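Long-range contact in Non-structural protein 5 (Modoc virus, PDB 2WA1), which probably methylates the cap of viral RNA through its FtsJ-like, Rossmann-type methyltransferase domain, as in other flavivirus NS5 proteins: residues T68-W73 and P220-S225. The protein carries 4 engineered substitutions. Sequence-based numbering, arbitrary orientation.
Sequences TAKLAW and PLSRNS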
# COMPACT_ATOMS: atom_id res chain seq x y z
N THR A 68 -7.48 -2.06 -8.62
CA THR A 68 -8.70 -2.77 -8.18
C THR A 68 -8.41 -4.22 -7.86
O THR A 68 -8.82 -4.73 -6.82
CB THR A 68 -9.81 -2.78 -9.26
OG1 THR A 68 -10.15 -1.44 -9.62
CG2 THR A 68 -11.05 -3.51 -8.74
N ALA A 69 -7.73 -4.89 -8.79
CA ALA A 69 -7.41 -6.29 -8.61
C ALA A 69 -6.61 -6.55 -7.35
O ALA A 69 -6.84 -7.54 -6.67
CB ALA A 69 -6.70 -6.83 -9.83
N LYS A 70 -5.68 -5.65 -7.01
CA LYS A 70 -4.91 -5.83 -5.76
C LYS A 70 -5.76 -5.70 -4.51
O LYS A 70 -5.65 -6.50 -3.59
CB LYS A 70 -3.69 -4.88 -5.69
CG LYS A 70 -2.53 -5.33 -6.60
CD LYS A 70 -1.66 -4.15 -7.03
CE LYS A 70 -0.78 -3.69 -5.93
NZ LYS A 70 -0.05 -2.43 -6.36
N LEU A 71 -6.59 -4.65 -4.45
CA LEU A 71 -7.47 -4.50 -3.28
C LEU A 71 -8.46 -5.68 -3.18
O LEU A 71 -8.69 -6.21 -2.10
CB LEU A 71 -8.22 -3.18 -3.31
CG LEU A 71 -9.06 -2.91 -2.05
CD1 LEU A 71 -8.20 -2.98 -0.71
CD2 LEU A 71 -9.76 -1.56 -2.21
N ALA A 72 -9.01 -6.09 -4.33
CA ALA A 72 -9.91 -7.23 -4.40
C ALA A 72 -9.25 -8.49 -3.86
O ALA A 72 -9.84 -9.23 -3.08
CB ALA A 72 -10.37 -7.43 -5.84
N TRP A 73 -7.99 -8.73 -4.26
CA TRP A 73 -7.25 -9.89 -3.75
C TRP A 73 -7.07 -9.86 -2.23
O TRP A 73 -7.27 -10.87 -1.58
CB TRP A 73 -5.90 -10.02 -4.47
CG TRP A 73 -5.18 -11.26 -4.16
CD1 TRP A 73 -5.19 -12.43 -4.90
CD2 TRP A 73 -4.34 -11.52 -3.03
NE1 TRP A 73 -4.41 -13.37 -4.31
CE2 TRP A 73 -3.88 -12.85 -3.15
CE3 TRP A 73 -3.92 -10.75 -1.94
CZ2 TRP A 73 -3.02 -13.43 -2.22
CZ3 TRP A 73 -3.08 -11.33 -1.01
CH2 TRP A 73 -2.63 -12.66 -1.16
N PRO A 220 0.41 -11.23 -4.67
CA PRO A 220 1.06 -11.89 -5.82
C PRO A 220 0.86 -11.29 -7.19
O PRO A 220 1.57 -11.67 -8.14
CB PRO A 220 0.56 -13.35 -5.75
CG PRO A 220 -0.69 -13.30 -4.94
CD PRO A 220 -0.54 -12.13 -3.97
N LEU A 221 -0.09 -10.37 -7.31
CA LEU A 221 -0.31 -9.61 -8.53
C LEU A 221 0.70 -8.49 -8.66
O LEU A 221 0.87 -7.95 -9.75
CB LEU A 221 -1.74 -8.98 -8.56
CG LEU A 221 -3.01 -9.84 -8.70
CD1 LEU A 221 -3.03 -10.99 -7.72
CD2 LEU A 221 -4.24 -8.97 -8.46
N SER A 222 1.33 -8.10 -7.55
CA SER A 222 2.40 -7.08 -7.58
C SER A 222 3.52 -7.56 -8.51
O SER A 222 3.90 -8.73 -8.49
CB SER A 222 2.98 -6.79 -6.18
OG SER A 222 2.09 -5.99 -5.38
N ARG A 223 4.03 -6.66 -9.32
CA ARG A 223 5.13 -6.98 -10.21
C ARG A 223 6.44 -7.17 -9.42
O ARG A 223 6.57 -6.66 -8.31
CB ARG A 223 5.28 -5.90 -11.26
CG ARG A 223 4.29 -5.98 -12.42
CD ARG A 223 4.34 -4.60 -13.03
NE ARG A 223 3.54 -4.41 -14.23
CZ ARG A 223 3.01 -3.24 -14.55
NH1 ARG A 223 3.20 -2.18 -13.76
NH2 ARG A 223 2.29 -3.11 -15.66
N ASN A 224 7.39 -7.92 -9.98
CA ASN A 224 8.69 -8.17 -9.34
C ASN A 224 9.57 -6.91 -9.28
O ASN A 224 10.54 -6.85 -8.52
CB ASN A 224 9.44 -9.29 -10.07
CG ASN A 224 8.65 -10.61 -10.07
OD1 ASN A 224 7.97 -10.94 -9.10
ND2 ASN A 224 8.74 -11.34 -11.17
N SER A 225 9.21 -5.92 -10.09
CA SER A 225 9.91 -4.63 -10.15
C SER A 225 9.53 -3.66 -9.02
O SER A 225 10.10 -2.57 -8.90
CB SER A 225 9.67 -3.99 -11.50
OG SER A 225 8.28 -3.88 -11.78
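Pro220 lies over one face of the Trp73 indole, a CH-pi contact by which an irregular loop packs on a helix in this Rossmann-type, FtsJ-like methyltransferase fold. The helix, 66-76, precedes the first strand of the central sheet, and the loop leads from the edge strand 215-217 to its antiparallel neighbour 229-232. No hydrogen bond crosses directly between 68-73 and 220-225; the direct contacts are apolar and CH-pi packing. Packing is tightest at the indole: Pro220 CD sits 3.5 Å from the centroid of the six-membered ring, nearly along its normal. It is offset toward the rim and comes within 3.3 Å of Trp73 CZ2. The ring reaches the loop because Trp73 CG stands anti to the backbone N (chi1 -172°), next to the carbonyl carbon. Leu221 then forks toward the helix, its CD1 approaching Trp73 CD1 at 3.8 Å.

Past Leu221 the contact thins. Lys70 runs alongside the loop, bent at chi3 (75°), and brings CE to 3.7 Å from Ser222 OG, a van der Waals approach. The polar ends meet at Glu228 OE2, Lys70 NZ by a salt bridge and Ser222 OG by a hydrogen bond, so one carboxylate oxygen links helix and loop. Back on the tight side, the second methyl of Leu221, CD2, lies 3.5 Å from Ala69 CB and equally near Ala69 O, the carbonyl oxygen that accepts the helical bond from Trp73 N.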